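Local coordinates for protein minor pilin subunit PapF (Escherichia coli, PDB 2W07) that serves as a minor subunit of pili, the surface filaments with which the bacterium colonizes the epithelium of specific host organs, at residues Q70-L74 / T93-L97; H80-Y86 / T121-N127. The protein carries 1 engineered substitution. All coordinates share one frame; numbering follows the deposited sequence.

How the interactions relate
The two contacts share one antiparallel sheet, and their centres lie about 9 Å apart. Their segments alternate along the chain: 70-74, 80-86, 93-97, then 121-127. Interaction 2 pairs two inner strands, 81-87 and 116-126. Interaction 1 lies at the border of this sheet, where one of its edge strands within the chain, 73-75, meets the loop that follows strand 81-87. Strand 81-87 connects them directly: Asn72 and Leu74 make probable backbone hydrogen bonds to Leu85 and Ile83, while Pro94 packs on the ring of Tyr86. Residues far apart in sequence are thereby drawn into one sheet of the immunoglobulin-like pilin fold, where Leu85 and Ser122 of interaction 2 meet apolar side chains of another protein's chain.

Interaction 1 of 2, residues Q70-L74 / T93-L97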
loop_
_atom_site.group_PDB
_atom_site.type_symbol
_atom_site.label_atom_id
_atom_site.label_comp_id
_atom_site.label_asym_id
_atom_site.label_seq_id
_atom_site.Cartn_x
_atom_site.Cartn_y
_atom_site.Cartn_z
ATOM N N GLN B 70 20.594 11.763 -9.869
ATOM C CA GLN B 70 19.402 11.169 -10.473
ATOM C C GLN B 70 18.506 10.599 -9.373
ATOM O O GLN B 70 18.998 10.072 -8.375
ATOM C CB GLN B 70 19.793 10.074 -11.474
ATOM C CG GLN B 70 20.650 10.580 -12.634
ATOM C CD GLN B 70 22.069 10.934 -12.212
ATOM O OE1 GLN B 70 22.710 11.807 -12.804
ATOM N NE2 GLN B 70 22.571 10.246 -11.191
ATOM N N ASN B 71 17.194 10.706 -9.553
ATOM C CA ASN B 71 16.252 10.226 -8.545
ATOM C C ASN B 71 15.306 9.149 -9.055
ATOM O O ASN B 71 14.239 8.928 -8.473
ATOM C CB ASN B 71 15.434 11.402 -8.016
ATOM C CG ASN B 71 14.585 12.045 -9.094
ATOM O OD1 ASN B 71 14.944 12.024 -10.276
ATOM N ND2 ASN B 71 13.460 12.634 -8.696
ATOM N N ASN B 72 15.695 8.467 -10.126
ATOM C CA ASN B 72 14.845 7.431 -10.696
ATOM C C ASN B 72 15.692 6.324 -11.295
ATOM O O ASN B 72 15.260 5.628 -12.220
ATOM C CB ASN B 72 13.962 8.037 -11.784
ATOM C CG ASN B 72 14.762 8.499 -12.989
ATOM O OD1 ASN B 72 15.789 9.166 -12.847
ATOM N ND2 ASN B 72 14.294 8.149 -14.181
ATOM N N VAL B 73 16.898 6.162 -10.762
ATOM C CA VAL B 73 17.815 5.159 -11.275
ATOM C C VAL B 73 18.256 4.151 -10.230
ATOM O O VAL B 73 18.745 4.515 -9.161
ATOM C CB VAL B 73 19.069 5.826 -11.886
ATOM C CG1 VAL B 73 19.992 4.770 -12.465
ATOM C CG2 VAL B 73 18.652 6.815 -12.964
ATOM N N LEU B 74 18.076 2.877 -10.560
ATOM C CA LEU B 74 18.455 1.784 -9.681
ATOM C C LEU B 74 19.857 1.327 -10.036
ATOM O O LEU B 74 20.227 1.292 -11.206
ATOM C CB LEU B 74 17.501 0.602 -9.864
ATOM C CG LEU B 74 16.028 0.780 -9.502
ATOM C CD1 LEU B 74 15.230 -0.409 -10.017
ATOM C CD2 LEU B 74 15.898 0.915 -7.992
ATOM N N THR B 93 7.965 11.192 -18.636
ATOM C CA THR B 93 7.868 11.448 -17.201
ATOM C C THR B 93 8.616 10.395 -16.386
ATOM O O THR B 93 8.392 9.195 -16.550
ATOM C CB THR B 93 6.400 11.481 -16.743
ATOM O OG1 THR B 93 6.351 11.504 -15.312
ATOM C CG2 THR B 93 5.649 10.267 -17.262
ATOM N N PRO B 94 9.510 10.835 -15.486
ATOM C CA PRO B 94 10.295 9.926 -14.645
ATOM C C PRO B 94 9.492 9.291 -13.515
ATOM O O PRO B 94 8.408 9.755 -13.173
ATOM C CB PRO B 94 11.402 10.829 -14.118
ATOM C CG PRO B 94 10.680 12.123 -13.923
ATOM C CD PRO B 94 9.869 12.239 -15.207
ATOM N N LEU B 95 10.041 8.223 -12.944
ATOM C CA LEU B 95 9.404 7.515 -11.839
ATOM C C LEU B 95 10.325 7.526 -10.625
ATOM O O LEU B 95 11.151 6.631 -10.455
ATOM C CB LEU B 95 9.092 6.071 -12.239
ATOM C CG LEU B 95 8.576 5.145 -11.134
ATOM C CD1 LEU B 95 7.370 5.764 -10.448
ATOM C CD2 LEU B 95 8.214 3.799 -11.739
ATOM N N THR B 96 10.173 8.549 -9.789
ATOM C CA THR B 96 10.982 8.710 -8.582
ATOM C C THR B 96 10.980 7.462 -7.710
ATOM O O THR B 96 9.931 6.866 -7.465
ATOM C CB THR B 96 10.480 9.894 -7.732
ATOM O OG1 THR B 96 10.521 11.095 -8.512
ATOM C CG2 THR B 96 11.347 10.067 -6.490
ATOM N N LEU B 97 12.162 7.082 -7.236
ATOM C CA LEU B 97 12.316 5.907 -6.392
ATOM C C LEU B 97 11.982 6.202 -4.934
ATOM O O LEU B 97 12.446 7.192 -4.372
ATOM C CB LEU B 97 13.747 5.373 -6.502
ATOM C CG LEU B 97 14.111 4.757 -7.857
ATOM C CD1 LEU B 97 15.595 4.441 -7.916
ATOM C CD2 LEU B 97 13.285 3.495 -8.066
#
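Leu97 and Leu74 both carry CG anti to their own carbonyl carbon (chi1 -69° and -64°), and in these rotamers their branched ends cross, with CD1 of Leu97 lying 3.5 Å from CD2 of Leu74. The same Leu97 CD1 rests against the backbone of the other segment, 3.4 Å from Val73 O. Beside the leucine pair, the backbones are joined by one hydrogen bond, to Asn71 O. This carbonyl oxygen accepts the amide N of Leu97 over 3.0 Å in a fairly straight bond (161° at the hydrogen) and also receives a CA-H...O contact from Thr96 CA at 3.3 Å. In the immunoglobulin-like pilin fold, this is where strand 73-75, one of the edge strands of its sheet within the chain, begins and where the loop after strand 81-87 passes beside it. Asn72 fits its CB against Leu95 O at 3.4 Å, and its ND2 lies 3.9 Å from Pro94 CB. That amide nitrogen is satisfied by Leu85 O of strand 81-87, and Leu95 pairs with Leu85 through the backbone, which ties both segments to the same neighbour. Toward the exposed side, Asn71 ND2 comes to 3.3 Å from Thr96 OG1, but the angle is too poor for a hydrogen bond. Val73 turns its side chain away from the loop and packs on Ala84, Met66 and Phe125.

Interaction 2 of 2, residues H80-Y86 / T121-N127; sequences HFGIALY and TSVPFRN
An antiparallel ladder inside the main sheet of the pilin fold joins strands 81-86 and 121-126, with hydrogen-bonded pairs at Gly82-Phe125, Ala84-Val123 and Tyr86-Thr121. Each is closed by two N-H...O bonds; Gly82 N reaches Phe125 O over 2.7 Å. Asn127 N adds a longer bond to His80 O (3.1 Å; 136° at the hydrogen) at the end of the ladder. On the face bearing Phe81, Ile83 and Leu85, the Phe81 ring runs side by side with Pro124, CZ lying 3.9 Å from Pro124 CB; this follows from Phe81 CG standing anti to the backbone N (chi1 -179°). Next along, Ile83 CG2 packs on Ser122 CB at 3.7 Å. On the other face, CG1 of Val123 approaches the ring carbon CE1 of Tyr86 to 3.4 Å, and Ala84 CB lies 4.0 Å from the same methyl. Arg126 leads its end away from strand 81-86, and its NE forms a salt bridge with Glu33 OE1. An apolar side chain from the chain of another protein packs on Leu85, and one also on Ser122, while strand 73-75 continues the sheet beyond strand 81-87, its Leu74 touching Leu85.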
loop_
_atom_site.group_PDB
_atom_site.type_symbol
_atom_site.label_atom_id
_atom_site.label_comp_id
_atom_site.label_asym_id
_atom_site.label_seq_id
_atom_site.Cartn_x
_atom_site.Cartn_y
_atom_site.Cartn_z
ATOM N N HIS B 80 28.776 1.748 -12.152
ATOM C CA HIS B 80 28.500 2.753 -13.180
ATOM C C HIS B 80 27.394 2.372 -14.163
ATOM O O HIS B 80 27.201 3.041 -15.181
ATOM C CB HIS B 80 29.778 3.088 -13.958
ATOM C CG HIS B 80 30.808 3.805 -13.142
ATOM N ND1 HIS B 80 30.551 4.998 -12.502
ATOM C CD2 HIS B 80 32.091 3.488 -12.849
ATOM C CE1 HIS B 80 31.633 5.386 -11.848
ATOM N NE2 HIS B 80 32.581 4.487 -12.042
ATOM N N PHE B 81 26.668 1.302 -13.864
ATOM C CA PHE B 81 25.586 0.863 -14.732
ATOM C C PHE B 81 24.294 0.694 -13.934
ATOM O O PHE B 81 24.271 0.016 -12.906
ATOM C CB PHE B 81 25.948 -0.459 -15.397
ATOM C CG PHE B 81 24.889 -0.970 -16.325
ATOM C CD1 PHE B 81 24.752 -0.440 -17.599
ATOM C CD2 PHE B 81 24.001 -1.954 -15.909
ATOM C CE1 PHE B 81 23.744 -0.883 -18.445
ATOM C CE2 PHE B 81 22.992 -2.401 -16.748
ATOM C CZ PHE B 81 22.863 -1.862 -18.017
ATOM N N GLY B 82 23.216 1.307 -14.406
ATOM C CA GLY B 82 21.957 1.194 -13.697
ATOM C C GLY B 82 20.748 1.143 -14.603
ATOM O O GLY B 82 20.863 1.191 -15.830
ATOM N N ILE B 83 19.576 1.033 -13.990
ATOM C CA ILE B 83 18.322 0.984 -14.730
ATOM C C ILE B 83 17.472 2.173 -14.310
ATOM O O ILE B 83 17.125 2.305 -13.139
ATOM C CB ILE B 83 17.542 -0.313 -14.433
ATOM C CG1 ILE B 83 18.407 -1.534 -14.761
ATOM C CG2 ILE B 83 16.249 -0.341 -15.240
ATOM C CD1 ILE B 83 18.779 -1.660 -16.223
ATOM N N ALA B 84 17.157 3.044 -15.265
ATOM C CA ALA B 84 16.339 4.226 -15.000
ATOM C C ALA B 84 14.865 3.867 -15.178
ATOM O O ALA B 84 14.520 3.083 -16.058
ATOM C CB ALA B 84 16.725 5.359 -15.954
ATOM N N LEU B 85 13.996 4.445 -14.351
ATOM C CA LEU B 85 12.566 4.151 -14.424
ATOM C C LEU B 85 11.705 5.363 -14.777
ATOM O O LEU B 85 11.981 6.484 -14.343
ATOM C CB LEU B 85 12.070 3.572 -13.092
ATOM C CG LEU B 85 12.754 2.342 -12.489
ATOM C CD1 LEU B 85 12.031 1.942 -11.211
ATOM C CD2 LEU B 85 12.745 1.199 -13.482
ATOM N N TYR B 86 10.657 5.121 -15.560
ATOM C CA TYR B 86 9.731 6.170 -15.973
ATOM C C TYR B 86 8.289 5.674 -15.855
ATOM O O TYR B 86 8.010 4.496 -16.075
ATOM C CB TYR B 86 10.001 6.597 -17.420
ATOM C CG TYR B 86 11.382 7.169 -17.651
ATOM C CD1 TYR B 86 12.492 6.333 -17.775
ATOM C CD2 TYR B 86 11.585 8.549 -17.721
ATOM C CE1 TYR B 86 13.767 6.853 -17.961
ATOM C CE2 TYR B 86 12.860 9.083 -17.908
ATOM C CZ TYR B 86 13.946 8.226 -18.026
ATOM O OH TYR B 86 15.210 8.736 -18.206
ATOM N N THR B 121 8.212 2.237 -17.542
ATOM C CA THR B 121 9.272 1.996 -18.501
ATOM C C THR B 121 10.651 1.996 -17.850
ATOM O O THR B 121 10.980 2.875 -17.048
ATOM C CB THR B 121 9.232 3.047 -19.616
ATOM O OG1 THR B 121 8.014 2.896 -20.352
ATOM C CG2 THR B 121 10.413 2.879 -20.558
ATOM N N SER B 122 11.445 0.991 -18.201
ATOM C CA SER B 122 12.791 0.850 -17.671
ATOM C C SER B 122 13.782 0.931 -18.819
ATOM O O SER B 122 13.607 0.283 -19.850
ATOM C CB SER B 122 12.937 -0.497 -16.957
ATOM O OG SER B 122 11.961 -0.646 -15.938
ATOM N N VAL B 123 14.823 1.733 -18.644
ATOM C CA VAL B 123 15.834 1.885 -19.678
ATOM C C VAL B 123 17.240 1.916 -19.081
ATOM O O VAL B 123 17.509 2.654 -18.133
ATOM C CB VAL B 123 15.584 3.171 -20.505
ATOM C CG1 VAL B 123 15.358 4.345 -19.582
ATOM C CG2 VAL B 123 16.763 3.436 -21.435
ATOM N N PRO B 124 18.156 1.102 -19.633
ATOM C CA PRO B 124 19.536 1.043 -19.148
ATOM C C PRO B 124 20.195 2.416 -19.120
ATOM O O PRO B 124 19.911 3.271 -19.958
ATOM C CB PRO B 124 20.201 0.059 -20.114
ATOM C CG PRO B 124 19.383 0.184 -21.358
ATOM C CD PRO B 124 17.983 0.238 -20.813
ATOM N N PHE B 125 21.070 2.619 -18.140
ATOM C CA PHE B 125 21.746 3.894 -17.966
ATOM C C PHE B 125 23.155 3.752 -17.382
ATOM O O PHE B 125 23.335 3.174 -16.311
ATOM C CB PHE B 125 20.905 4.780 -17.045
ATOM C CG PHE B 125 21.537 6.103 -16.720
ATOM C CD1 PHE B 125 21.612 7.109 -17.675
ATOM C CD2 PHE B 125 22.057 6.345 -15.454
ATOM C CE1 PHE B 125 22.197 8.338 -17.376
ATOM C CE2 PHE B 125 22.644 7.571 -15.142
ATOM C CZ PHE B 125 22.713 8.567 -16.105
ATOM N N ARG B 126 24.156 4.272 -18.084
ATOM C CA ARG B 126 25.515 4.214 -17.560
ATOM C C ARG B 126 25.990 5.633 -17.290
ATOM O O ARG B 126 26.016 6.476 -18.182
ATOM C CB ARG B 126 26.459 3.456 -18.507
ATOM C CG ARG B 126 26.465 3.874 -19.955
ATOM C CD ARG B 126 27.279 2.861 -20.768
ATOM N NE ARG B 126 27.359 3.213 -22.185
ATOM C CZ ARG B 126 28.285 4.007 -22.712
ATOM N NH1 ARG B 126 29.229 4.535 -21.944
ATOM N NH2 ARG B 126 28.259 4.283 -24.009
ATOM N N ASN B 127 26.333 5.885 -16.030
ATOM C CA ASN B 127 26.762 7.200 -15.575
ATOM C C ASN B 127 28.262 7.421 -15.655
ATOM O O ASN B 127 28.797 8.304 -14.984
ATOM C CB ASN B 127 26.310 7.407 -14.136
ATOM C CG ASN B 127 27.025 6.479 -13.171
ATOM O OD1 ASN B 127 27.611 5.476 -13.586
ATOM N ND2 ASN B 127 26.979 6.802 -11.883
#